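Local coordinates for protein putative enoyl-CoA hydratase/isomerase (Mycobacterium abscessus, PDB 3RSI) that probably acts as a hydro-lyase of lipid metabolism, a crotonase-like member of the enoyl-CoA hydratase/isomerase family, at residues R9-E14 and L22-P27; H28-L33 and G63-V68; G208-R213 and I242-A247. One frame throughout, in Å; residues are numbered along the deposited sequence.

Contact 1: residues R9-E14 and L22-P27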
ATOM      1  N   ARG B   9       5.187  26.313 -27.495  1.00 27.67           N
ATOM      2  CA  ARG B   9       5.612  24.891 -27.465  1.00 26.77           C
ATOM      3  C   ARG B   9       4.663  24.057 -26.590  1.00 24.44           C
ATOM      4  O   ARG B   9       4.107  24.575 -25.635  1.00 23.71           O
ATOM      5  CB  ARG B   9       7.049  24.766 -26.944  1.00 27.59           C
ATOM      6  CG  ARG B   9       7.901  23.775 -27.716  1.00 30.73           C
ATOM      7  CD  ARG B   9       9.369  23.813 -27.279  1.00 32.88           C
ATOM      8  NE  ARG B   9       9.558  22.978 -26.102  1.00 34.66           N
ATOM      9  CZ  ARG B   9      10.263  21.842 -26.044  1.00 34.24           C
ATOM     10  NH1 ARG B   9      10.312  21.183 -24.898  1.00 30.97           N
ATOM     11  NH2 ARG B   9      10.922  21.360 -27.101  1.00 35.53           N
ATOM     12  N   GLU B  10       4.468  22.780 -26.922  1.00 22.77           N
ATOM     13  CA  GLU B  10       3.484  21.955 -26.200  1.00 22.06           C
ATOM     14  C   GLU B  10       3.985  21.503 -24.834  1.00 20.43           C
ATOM     15  O   GLU B  10       3.186  21.215 -23.925  1.00 18.79           O
ATOM     16  CB  GLU B  10       3.037  20.761 -27.042  1.00 22.35           C
ATOM     17  CG  GLU B  10       2.222  21.170 -28.253  1.00 25.41           C
ATOM     18  CD  GLU B  10       1.920  20.008 -29.145  1.00 29.14           C
ATOM     19  OE1 GLU B  10       1.268  19.067 -28.668  1.00 32.77           O
ATOM     20  OE2 GLU B  10       2.341  20.023 -30.315  1.00 33.70           O
ATOM     21  N   LEU B  11       5.309  21.437 -24.691  1.00 19.28           N
ATOM     22  CA  LEU B  11       5.914  21.291 -23.373  1.00 18.90           C
ATOM     23  C   LEU B  11       6.899  22.429 -23.137  1.00 19.42           C
ATOM     24  O   LEU B  11       7.953  22.499 -23.798  1.00 19.92           O
ATOM     25  CB  LEU B  11       6.591  19.937 -23.244  1.00 18.03           C
ATOM     26  CG  LEU B  11       7.123  19.532 -21.873  1.00 17.79           C
ATOM     27  CD1 LEU B  11       5.966  19.156 -20.949  1.00 16.35           C
ATOM     28  CD2 LEU B  11       8.118  18.354 -22.003  1.00 16.62           C
ATOM     29  N   LEU B  12       6.549  23.332 -22.221  1.00 19.84           N
ATOM     30  CA  LEU B  12       7.449  24.402 -21.823  1.00 21.19           C
ATOM     31  C   LEU B  12       8.520  23.873 -20.868  1.00 22.25           C
ATOM     32  O   LEU B  12       8.233  23.101 -19.960  1.00 21.14           O
ATOM     33  CB  LEU B  12       6.700  25.556 -21.171  1.00 21.63           C
ATOM     34  CG  LEU B  12       5.590  26.197 -22.004  1.00 22.18           C
ATOM     35  CD1 LEU B  12       4.838  27.233 -21.165  1.00 22.98           C
ATOM     36  CD2 LEU B  12       6.160  26.815 -23.272  1.00 23.62           C
ATOM     37  N   VAL B  13       9.760  24.277 -21.106  1.00 23.56           N
ATOM     38  CA  VAL B  13      10.878  23.855 -20.284  1.00 24.78           C
ATOM     39  C   VAL B  13      11.576  25.117 -19.775  1.00 26.44           C
ATOM     40  O   VAL B  13      12.082  25.927 -20.567  1.00 26.57           O
ATOM     41  CB  VAL B  13      11.851  22.954 -21.061  1.00 25.31           C
ATOM     42  CG1 VAL B  13      13.089  22.597 -20.188  1.00 24.54           C
ATOM     43  CG2 VAL B  13      11.136  21.695 -21.550  1.00 25.26           C
ATOM     44  N   GLU B  14      11.564  25.283 -18.454  1.00 26.90           N
ATOM     45  CA  GLU B  14      12.130  26.443 -17.794  1.00 28.37           C
ATOM     46  C   GLU B  14      13.152  25.999 -16.740  1.00 28.34           C
ATOM     47  O   GLU B  14      12.861  25.159 -15.886  1.00 27.23           O
ATOM     48  CB  GLU B  14      10.998  27.254 -17.145  1.00 29.23           C
ATOM     49  CG  GLU B  14      11.430  28.186 -15.998  1.00 32.97           C
ATOM     50  CD  GLU B  14      10.273  28.822 -15.249  1.00 37.32           C
ATOM     51  OE1 GLU B  14       9.102  28.629 -15.661  1.00 39.92           O
ATOM     52  OE2 GLU B  14      10.552  29.527 -14.242  1.00 40.91           O
ATOM     53  N   LEU B  22       8.590  21.830 -15.968  1.00 13.60           N
ATOM     54  CA  LEU B  22       7.993  21.372 -17.199  1.00 13.50           C
ATOM     55  C   LEU B  22       6.518  21.725 -17.152  1.00 12.81           C
ATOM     56  O   LEU B  22       5.820  21.388 -16.185  1.00 11.95           O
ATOM     57  CB  LEU B  22       8.147  19.857 -17.317  1.00 13.07           C
ATOM     58  CG  LEU B  22       9.573  19.301 -17.316  1.00 15.56           C
ATOM     59  CD1 LEU B  22       9.532  17.782 -17.422  1.00 16.08           C
ATOM     60  CD2 LEU B  22      10.351  19.899 -18.470  1.00 17.14           C
ATOM     61  N   THR B  23       6.035  22.395 -18.190  1.00 12.12           N
ATOM     62  CA  THR B  23       4.651  22.801 -18.217  1.00 12.05           C
ATOM     63  C   THR B  23       3.977  22.267 -19.467  1.00 12.29           C
ATOM     64  O   THR B  23       4.325  22.688 -20.568  1.00 12.76           O
ATOM     65  CB  THR B  23       4.496  24.321 -18.157  1.00 12.33           C
ATOM     66  OG1 THR B  23       5.115  24.805 -16.969  1.00 12.50           O
ATOM     67  CG2 THR B  23       3.010  24.709 -18.153  1.00 11.32           C
ATOM     68  N   MET B  24       3.029  21.347 -19.273  1.00 11.85           N
ATOM     69  CA  MET B  24       2.218  20.822 -20.351  1.00 12.51           C
ATOM     70  C   MET B  24       1.328  21.969 -20.830  1.00 13.16           C
ATOM     71  O   MET B  24       0.616  22.573 -20.032  1.00 13.21           O
ATOM     72  CB  MET B  24       1.382  19.649 -19.855  1.00 12.64           C
ATOM     73  CG  MET B  24       2.203  18.464 -19.424  1.00 11.81           C
ATOM     74  SD  MET B  24       1.261  17.164 -18.621  1.00 12.22           S
ATOM     75  CE  MET B  24       1.072  17.903 -16.973  1.00  9.94           C
ATOM     76  N   ASN B  25       1.415  22.285 -22.117  1.00 13.93           N
ATOM     77  CA  ASN B  25       0.877  23.535 -22.671  1.00 14.54           C
ATOM     78  C   ASN B  25       0.057  23.353 -23.951  1.00 14.80           C
ATOM     79  O   ASN B  25       0.541  23.599 -25.050  1.00 14.54           O
ATOM     80  CB  ASN B  25       2.044  24.478 -22.952  1.00 15.00           C
ATOM     81  CG  ASN B  25       1.591  25.849 -23.413  1.00 15.93           C
ATOM     82  OD1 ASN B  25       0.548  26.349 -22.987  1.00 16.71           O
ATOM     83  ND2 ASN B  25       2.360  26.450 -24.297  1.00 14.60           N
ATOM     84  N   ARG B  26      -1.167  22.874 -23.804  1.00 14.87           N
ATOM     85  CA  ARG B  26      -2.136  22.857 -24.913  1.00 14.83           C
ATOM     86  C   ARG B  26      -3.500  23.251 -24.366  1.00 14.02           C
ATOM     87  O   ARG B  26      -4.375  22.398 -24.160  1.00 14.19           O
ATOM     88  CB  ARG B  26      -2.236  21.476 -25.562  1.00 15.00           C
ATOM     89  CG  ARG B  26      -0.966  20.941 -26.153  1.00 15.47           C
ATOM     90  CD  ARG B  26      -1.207  19.537 -26.670  1.00 15.08           C
ATOM     91  NE  ARG B  26      -2.048  19.520 -27.884  1.00 16.02           N
ATOM     92  CZ  ARG B  26      -2.938  18.570 -28.180  1.00 16.88           C
ATOM     93  NH1 ARG B  26      -3.167  17.554 -27.349  1.00 15.23           N
ATOM     94  NH2 ARG B  26      -3.621  18.636 -29.316  1.00 18.08           N
ATOM     95  N   PRO B  27      -3.694  24.548 -24.132  1.00 13.92           N
ATOM     96  CA  PRO B  27      -4.897  25.007 -23.436  1.00 14.05           C
ATOM     97  C   PRO B  27      -6.212  24.620 -24.124  1.00 14.36           C
ATOM     98  O   PRO B  27      -7.180  24.293 -23.456  1.00 15.01           O
ATOM     99  CB  PRO B  27      -4.726  26.527 -23.400  1.00 14.52           C
ATOM    100  CG  PRO B  27      -3.304  26.774 -23.542  1.00 14.80           C
ATOM    101  CD  PRO B  27      -2.710  25.623 -24.307  1.00 14.19           C
TER
HETATM  102  O   HOH W   1       7.746  25.309 -17.612  1.00 12.11           O
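The open end of the N-terminal beta hairpin of this crotonase-like chain, strands 11-16 and 19-24, is held together where Leu12 faces Thr23 as an antiparallel hydrogen-bonded pair. Leu12 N reaches Thr23 O at 2.8 Å, and Thr23 N returns a bond to Leu12 O at 2.9 Å. Beyond the last bridge the pairing goes on: Asn25 N donates to Glu10 O at 2.7 Å, while the Asn25 side chain, with CG anti to the backbone N (chi1 -175°), turns its amide so that ND2 meets Arg9 O at 2.9 Å. Leu12 lies across that amide. On the other face of the sheet Val13 CG2 runs alongside Leu22 CD2 at 3.7 Å, and Leu11 CD1 rests 4.1 Å from Met24 CG, the face that helix 35-50 packs against. Glu10 and Arg26 point the same way; Glu10 OE1 lies 3.4 Å from Arg26 NE but well out of the guanidinium plane. That salt bridge is therefore one of charge alone. The directed bonds, Glu10 OE1 with Ser34 OG and Arg26 NH1 to Ala32 O, orient the two groups, and their mutual attraction is a modest addition to a pairing made mainly by backbone and amide.

Contact 2: residues H28-L33 and G63-V68; sequences HRRNAL and GSAYCV
Arg30 passes its side chain over Ala65 and Val68, starting with CB, which sits 3.6 Å from Ala65 CB and also touches Val68 CG2. CG and CD continue past the same Ala65 methyl. The chain then bends at chi3 (-57°), and this carries the guanidinium back over Val68: CG1 lies 3.8 Å from the plane and over its centre, a flat charged group resting on a methyl. The two side chains cross at about a right angle. Beneath them the main chains meet, Val68 N donating to Arg30 O at 3.2 Å, while the other Val68 methyl, CG2, packs at 3.4 Å on Arg29 O.

Asn31, the next residue of the same turn, uses its ND2 for two weak bonds, to Ala65 O at 2.9 Å and to Tyr66 O at 3.4 Å, and a further bond to Ala62 O; its OD1 accepts from Arg26 N. The buried amide thus ties the end of the hairpin to the bend at 62-66. Farther on, Leu33 CD2 packs on Cys67 SG at 4.0 Å.

Arg29 to Ala32 form a type I' beta turn, closed by Ala32 N to Arg29 O, with both Arg30 and Asn31 at positive phi. The turn docks on strand 67-68, where Cys67 and Val68 pair in parallel with a strand of the second subunit, so the sheet runs on across the interface. As in other crotonase-fold enzymes, this strand probably leads into the loop whose backbone contributes to the oxyanion hole of the acyl-CoA site.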
ATOM      1  N   HIS B  28      -6.215  24.625 -25.448  1.00 14.50           N
ATOM      2  CA  HIS B  28      -7.371  24.237 -26.248  1.00 14.61           C
ATOM      3  C   HIS B  28      -7.817  22.790 -26.035  1.00 14.05           C
ATOM      4  O   HIS B  28      -8.936  22.446 -26.383  1.00 14.55           O
ATOM      5  CB  HIS B  28      -7.085  24.515 -27.738  1.00 15.09           C
ATOM      6  CG  HIS B  28      -5.814  23.910 -28.235  1.00 15.99           C
ATOM      7  ND1 HIS B  28      -5.791  22.771 -29.011  1.00 18.94           N
ATOM      8  CD2 HIS B  28      -4.520  24.274 -28.060  1.00 17.62           C
ATOM      9  CE1 HIS B  28      -4.536  22.478 -29.313  1.00 20.18           C
ATOM     10  NE2 HIS B  28      -3.747  23.367 -28.736  1.00 18.65           N
ATOM     11  N   ARG B  29      -6.956  21.961 -25.442  1.00 13.82           N
ATOM     12  CA  ARG B  29      -7.264  20.583 -25.086  1.00 13.49           C
ATOM     13  C   ARG B  29      -6.966  20.298 -23.613  1.00 13.02           C
ATOM     14  O   ARG B  29      -6.750  19.143 -23.242  1.00 11.87           O
ATOM     15  CB  ARG B  29      -6.426  19.622 -25.944  1.00 13.85           C
ATOM     16  CG  ARG B  29      -6.734  19.655 -27.459  1.00 16.88           C
ATOM     17  CD  ARG B  29      -8.031  18.990 -27.812  1.00 21.09           C
ATOM     18  NE  ARG B  29      -8.295  17.789 -27.020  1.00 26.63           N
ATOM     19  CZ  ARG B  29      -7.756  16.588 -27.221  1.00 30.98           C
ATOM     20  NH1 ARG B  29      -6.890  16.375 -28.207  1.00 33.23           N
ATOM     21  NH2 ARG B  29      -8.090  15.577 -26.419  1.00 31.49           N
ATOM     22  N   ARG B  30      -6.974  21.344 -22.784  1.00 13.11           N
ATOM     23  CA  ARG B  30      -6.572  21.256 -21.376  1.00 12.81           C
ATOM     24  C   ARG B  30      -5.362  20.334 -21.161  1.00 12.43           C
ATOM     25  O   ARG B  30      -5.349  19.450 -20.297  1.00 12.23           O
ATOM     26  CB  ARG B  30      -7.765  20.871 -20.509  1.00 13.42           C
ATOM     27  CG  ARG B  30      -8.796  22.040 -20.380  1.00 13.51           C
ATOM     28  CD  ARG B  30     -10.006  21.654 -19.528  1.00 15.31           C
ATOM     29  NE  ARG B  30     -10.652  20.468 -20.078  1.00 16.77           N
ATOM     30  CZ  ARG B  30     -11.433  19.621 -19.412  1.00 17.43           C
ATOM     31  NH1 ARG B  30     -11.715  19.803 -18.135  1.00 18.78           N
ATOM     32  NH2 ARG B  30     -11.934  18.563 -20.047  1.00 19.00           N
ATOM     33  N   ASN B  31      -4.354  20.573 -21.991  1.00 12.13           N
ATOM     34  CA  ASN B  31      -3.013  20.010 -21.860  1.00 12.18           C
ATOM     35  C   ASN B  31      -2.947  18.502 -22.093  1.00 11.91           C
ATOM     36  O   ASN B  31      -2.028  17.840 -21.615  1.00 12.14           O
ATOM     37  CB  ASN B  31      -2.398  20.420 -20.513  1.00 11.93           C
ATOM     38  CG  ASN B  31      -2.439  21.934 -20.289  1.00 13.34           C
ATOM     39  OD1 ASN B  31      -2.296  22.716 -21.230  1.00 15.43           O
ATOM     40  ND2 ASN B  31      -2.613  22.345 -19.039  1.00 12.46           N
ATOM     41  N   ALA B  32      -3.908  17.981 -22.854  1.00 12.62           N
ATOM     42  CA  ALA B  32      -3.910  16.574 -23.273  1.00 13.38           C
ATOM     43  C   ALA B  32      -2.600  16.222 -23.961  1.00 13.96           C
ATOM     44  O   ALA B  32      -2.083  16.997 -24.777  1.00 14.47           O
ATOM     45  CB  ALA B  32      -5.088  16.278 -24.220  1.00 13.66           C
ATOM     46  N   LEU B  33      -2.077  15.052 -23.629  1.00 14.38           N
ATOM     47  CA  LEU B  33      -0.889  14.527 -24.286  1.00 14.84           C
ATOM     48  C   LEU B  33      -1.075  14.456 -25.794  1.00 15.78           C
ATOM     49  O   LEU B  33      -2.135  14.129 -26.267  1.00 13.92           O
ATOM     50  CB  LEU B  33      -0.598  13.125 -23.782  1.00 14.32           C
ATOM     51  CG  LEU B  33      -0.288  12.973 -22.290  1.00 14.11           C
ATOM     52  CD1 LEU B  33       0.107  11.502 -22.010  1.00 11.23           C
ATOM     53  CD2 LEU B  33       0.806  13.957 -21.836  1.00 12.67           C
ATOM     54  N   GLY B  63      -2.409  26.956 -17.158  1.00 17.47           N
ATOM     55  CA  GLY B  63      -3.763  27.410 -16.822  1.00 18.42           C
ATOM     56  C   GLY B  63      -4.362  26.621 -15.674  1.00 18.47           C
ATOM     57  O   GLY B  63      -3.683  26.304 -14.710  1.00 19.05           O
ATOM     58  N   SER B  64      -5.630  26.273 -15.791  1.00 18.70           N
ATOM     59  CA  SER B  64      -6.379  25.721 -14.657  1.00 19.23           C
ATOM     60  C   SER B  64      -6.620  24.215 -14.763  1.00 18.10           C
ATOM     61  O   SER B  64      -7.427  23.668 -14.015  1.00 18.16           O
ATOM     62  CB  SER B  64      -7.707  26.466 -14.532  1.00 20.52           C
ATOM     63  OG  SER B  64      -8.410  26.437 -15.770  1.00 24.50           O
ATOM     64  N   ALA B  65      -5.911  23.565 -15.693  1.00 16.98           N
ATOM     65  CA  ALA B  65      -5.934  22.109 -15.867  1.00 16.03           C
ATOM     66  C   ALA B  65      -4.513  21.571 -15.860  1.00 14.67           C
ATOM     67  O   ALA B  65      -3.594  22.227 -16.335  1.00 14.56           O
ATOM     68  CB  ALA B  65      -6.600  21.738 -17.162  1.00 16.42           C
ATOM     69  N   TYR B  66      -4.337  20.361 -15.339  1.00 13.28           N
ATOM     70  CA  TYR B  66      -3.024  19.723 -15.339  1.00 12.15           C
ATOM     71  C   TYR B  66      -2.846  18.995 -16.662  1.00 12.52           C
ATOM     72  O   TYR B  66      -2.009  19.381 -17.466  1.00 12.38           O
ATOM     73  CB  TYR B  66      -2.897  18.807 -14.118  1.00 12.25           C
ATOM     74  CG  TYR B  66      -1.634  17.984 -13.996  1.00 10.52           C
ATOM     75  CD1 TYR B  66      -0.455  18.543 -13.542  1.00  9.31           C
ATOM     76  CD2 TYR B  66      -1.656  16.624 -14.253  1.00 10.31           C
ATOM     77  CE1 TYR B  66       0.700  17.776 -13.393  1.00 10.67           C
ATOM     78  CE2 TYR B  66      -0.534  15.844 -14.088  1.00 10.90           C
ATOM     79  CZ  TYR B  66       0.646  16.417 -13.672  1.00 10.93           C
ATOM     80  OH  TYR B  66       1.755  15.611 -13.545  1.00  9.96           O
ATOM     81  N   CYS B  67      -3.630  17.944 -16.883  1.00 12.15           N
ATOM     82  CA  CYS B  67      -3.604  17.186 -18.119  1.00 12.76           C
ATOM     83  C   CYS B  67      -4.833  16.293 -18.137  1.00 13.40           C
ATOM     84  O   CYS B  67      -4.983  15.429 -17.262  1.00 12.35           O
ATOM     85  CB  CYS B  67      -2.302  16.367 -18.226  1.00 13.21           C
ATOM     86  SG  CYS B  67      -2.227  15.213 -19.612  1.00 12.35           S
ATOM     87  N   VAL B  68      -5.733  16.551 -19.086  1.00 15.43           N
ATOM     88  CA  VAL B  68      -6.980  15.772 -19.270  1.00 17.50           C
ATOM     89  C   VAL B  68      -6.675  15.049 -20.579  1.00 21.03           C
ATOM     90  O   VAL B  68      -6.837  15.567 -21.728  1.00 23.02           O
ATOM     91  CB  VAL B  68      -8.198  16.643 -19.452  1.00 17.06           C
ATOM     92  CG1 VAL B  68      -8.228  17.768 -18.384  1.00 14.50           C
ATOM     93  CG2 VAL B  68      -8.171  17.196 -20.845  1.00 17.20           C
TER

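Contact 3: residues G208-R213 and I242-A247; sequences GPLAVR and ITSADA
Asp246 OD2 is the polar atom around which this contact gathers: a water donates to it at 2.6 Å, and Gly264 N of the C-terminal tail donates to it as well. The same water accepts from Ala211 N at 3.2 Å, so a single molecule links the carboxylate to a backbone N-H in the first turn of helix 209-222. No direct hydrogen bond joins the two segments. Instead Asp246 OD2 comes up to the Pro209 ring and meets Pro209 CD at 3.5 Å, the two side chains crossing at about a right angle. The other carboxylate oxygen, OD1, accepts from Thr263 N. Both oxygens are therefore held by the tail.

Alongside, the contact is apolar. Leu210, with CG anti to the backbone N (chi1 178°), sends CD2 to Ser244 CB at 3.7 Å. Ser244 is the N-cap of helix 245-253: its OG accepts from Ala247 N at 3.0 Å and is also bonded to Val241 O at the end of the preceding helix. The hydroxyl thus spans the break between helices 227-242 and 245-253, leaving the methylene to face Leu210.

Pro209 also packs on Phe262, and on Arg55 of the second subunit. An aspartate at the start of one helix thus faces the N-terminal turn of another. Its OD1 lies close to a like charge, Arg265 OXT; the N-H groups of that first turn, the helix dipole and the backbone N-H groups of Thr263 and Gly264 may offset this repulsion, with the water carrying the interaction across.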
ATOM      1  N   GLY B 208     -16.925  -0.760 -21.413  1.00 13.61           N
ATOM      2  CA  GLY B 208     -16.618  -1.824 -22.379  1.00 13.77           C
ATOM      3  C   GLY B 208     -16.313  -3.112 -21.632  1.00 13.73           C
ATOM      4  O   GLY B 208     -15.442  -3.111 -20.774  1.00 13.16           O
ATOM      5  N   PRO B 209     -17.040  -4.210 -21.932  1.00 13.98           N
ATOM      6  CA  PRO B 209     -16.843  -5.438 -21.151  1.00 13.90           C
ATOM      7  C   PRO B 209     -15.493  -6.120 -21.346  1.00 13.40           C
ATOM      8  O   PRO B 209     -14.963  -6.691 -20.390  1.00 13.81           O
ATOM      9  CB  PRO B 209     -17.981  -6.355 -21.615  1.00 14.10           C
ATOM     10  CG  PRO B 209     -18.924  -5.532 -22.293  1.00 13.99           C
ATOM     11  CD  PRO B 209     -18.211  -4.321 -22.819  1.00 14.94           C
ATOM     12  N   LEU B 210     -14.917  -6.052 -22.549  1.00 13.08           N
ATOM     13  CA  LEU B 210     -13.576  -6.614 -22.757  1.00 13.05           C
ATOM     14  C   LEU B 210     -12.537  -5.751 -22.037  1.00 11.98           C
ATOM     15  O   LEU B 210     -11.594  -6.275 -21.422  1.00 12.04           O
ATOM     16  CB  LEU B 210     -13.249  -6.753 -24.246  1.00 13.39           C
ATOM     17  CG  LEU B 210     -11.855  -7.277 -24.589  1.00 15.17           C
ATOM     18  CD1 LEU B 210     -11.670  -8.734 -24.164  1.00 13.58           C
ATOM     19  CD2 LEU B 210     -11.582  -7.094 -26.097  1.00 14.61           C
ATOM     20  N   ALA B 211     -12.733  -4.435 -22.109  1.00 11.89           N
ATOM     21  CA  ALA B 211     -11.890  -3.463 -21.420  1.00 10.98           C
ATOM     22  C   ALA B 211     -11.901  -3.704 -19.917  1.00 11.01           C
ATOM     23  O   ALA B 211     -10.846  -3.778 -19.314  1.00 10.65           O
ATOM     24  CB  ALA B 211     -12.347  -2.070 -21.706  1.00 11.10           C
ATOM     25  N   VAL B 212     -13.090  -3.841 -19.331  1.00 10.35           N
ATOM     26  CA  VAL B 212     -13.221  -4.116 -17.889  1.00 10.95           C
ATOM     27  C   VAL B 212     -12.591  -5.462 -17.463  1.00 11.57           C
ATOM     28  O   VAL B 212     -11.838  -5.522 -16.492  1.00 10.92           O
ATOM     29  CB  VAL B 212     -14.713  -3.997 -17.435  1.00 11.48           C
ATOM     30  CG1 VAL B 212     -14.899  -4.493 -15.992  1.00 11.04           C
ATOM     31  CG2 VAL B 212     -15.192  -2.532 -17.601  1.00 10.81           C
ATOM     32  N   ARG B 213     -12.894  -6.543 -18.186  1.00 12.61           N
ATOM     33  CA  ARG B 213     -12.303  -7.865 -17.913  1.00 13.24           C
ATOM     34  C   ARG B 213     -10.759  -7.839 -18.022  1.00 12.15           C
ATOM     35  O   ARG B 213     -10.050  -8.282 -17.121  1.00 10.16           O
ATOM     36  CB  ARG B 213     -12.888  -8.881 -18.908  1.00 14.75           C
ATOM     37  CG  ARG B 213     -12.195 -10.225 -19.000  1.00 20.83           C
ATOM     38  CD  ARG B 213     -12.831 -11.158 -20.070  1.00 26.17           C
ATOM     39  NE  ARG B 213     -14.284 -10.969 -20.121  1.00 30.25           N
ATOM     40  CZ  ARG B 213     -14.988 -10.556 -21.180  1.00 35.59           C
ATOM     41  NH1 ARG B 213     -16.307 -10.403 -21.066  1.00 38.03           N
ATOM     42  NH2 ARG B 213     -14.412 -10.314 -22.355  1.00 36.73           N
ATOM     43  N   ILE B 242      -6.982  -2.643 -27.488  1.00 14.95           N
ATOM     44  CA  ILE B 242      -6.676  -1.651 -28.538  1.00 16.36           C
ATOM     45  C   ILE B 242      -7.250  -2.017 -29.900  1.00 16.39           C
ATOM     46  O   ILE B 242      -7.797  -1.170 -30.604  1.00 17.39           O
ATOM     47  CB  ILE B 242      -5.136  -1.434 -28.689  1.00 16.92           C
ATOM     48  CG1 ILE B 242      -4.542  -0.871 -27.404  1.00 18.27           C
ATOM     49  CG2 ILE B 242      -4.816  -0.477 -29.843  1.00 18.48           C
ATOM     50  CD1 ILE B 242      -5.295   0.288 -26.888  1.00 20.82           C
ATOM     51  N   THR B 243      -7.162  -3.290 -30.258  1.00 16.61           N
ATOM     52  CA  THR B 243      -7.604  -3.768 -31.565  1.00 16.58           C
ATOM     53  C   THR B 243      -9.071  -4.231 -31.603  1.00 16.75           C
ATOM     54  O   THR B 243      -9.543  -4.735 -32.631  1.00 17.52           O
ATOM     55  CB  THR B 243      -6.678  -4.894 -32.058  1.00 16.80           C
ATOM     56  OG1 THR B 243      -6.711  -5.990 -31.137  1.00 16.84           O
ATOM     57  CG2 THR B 243      -5.225  -4.359 -32.187  1.00 17.90           C
ATOM     58  N   SER B 244      -9.792  -4.024 -30.510  1.00 15.62           N
ATOM     59  CA  SER B 244     -11.158  -4.536 -30.369  1.00 15.24           C
ATOM     60  C   SER B 244     -12.164  -3.692 -31.161  1.00 15.60           C
ATOM     61  O   SER B 244     -11.922  -2.511 -31.468  1.00 14.55           O
ATOM     62  CB  SER B 244     -11.554  -4.593 -28.883  1.00 14.32           C
ATOM     63  OG  SER B 244     -11.703  -3.290 -28.302  1.00 12.57           O
ATOM     64  N   ALA B 245     -13.292  -4.316 -31.479  1.00 16.05           N
ATOM     65  CA  ALA B 245     -14.444  -3.607 -32.008  1.00 16.68           C
ATOM     66  C   ALA B 245     -14.935  -2.555 -31.002  1.00 16.49           C
ATOM     67  O   ALA B 245     -15.249  -1.428 -31.389  1.00 16.21           O
ATOM     68  CB  ALA B 245     -15.580  -4.604 -32.346  1.00 16.83           C
ATOM     69  N   ASP B 246     -14.976  -2.916 -29.723  1.00 16.16           N
ATOM     70  CA  ASP B 246     -15.459  -1.995 -28.685  1.00 16.20           C
ATOM     71  C   ASP B 246     -14.651  -0.704 -28.626  1.00 16.14           C
ATOM     72  O   ASP B 246     -15.243   0.360 -28.499  1.00 16.30           O
ATOM     73  CB  ASP B 246     -15.467  -2.642 -27.302  1.00 15.29           C
ATOM     74  CG  ASP B 246     -16.663  -3.540 -27.080  1.00 15.04           C
ATOM     75  OD1 ASP B 246     -17.523  -3.667 -27.981  1.00 15.64           O
ATOM     76  OD2 ASP B 246     -16.752  -4.125 -25.987  1.00 15.57           O
ATOM     77  N   ALA B 247     -13.323  -0.795 -28.752  1.00 15.87           N
ATOM     78  CA  ALA B 247     -12.465   0.382 -28.715  1.00 16.38           C
ATOM     79  C   ALA B 247     -12.815   1.382 -29.826  1.00 17.41           C
ATOM     80  O   ALA B 247     -12.831   2.584 -29.589  1.00 16.73           O
ATOM     81  CB  ALA B 247     -10.990  -0.006 -28.813  1.00 15.99           C
TER
HETATM   82  O   HOH W   2     -14.833  -3.569 -24.299  1.00  8.14           O

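Contacts 1 and 2 are neighbours, their centres 10 Å apart, and follow one another along the chain; Arg26 joins the hairpin end to the turn, and Met24 CE packs 3.5 Å from Tyr66 O. By family resemblance contact 2 lies beside the probable acyl-CoA and oxyanion site, with contact 1 adjoining it. Contact 3 stands apart among the C-terminal helices: its centre is 32 Å from that of contact 1 and 26 Å from that of contact 2, and its nearest atoms are about 13 Å from contact 2. Contacts 2 and 3 both pack against the second subunit, which contact 1 meets through a long, weak ion pair of Glu14.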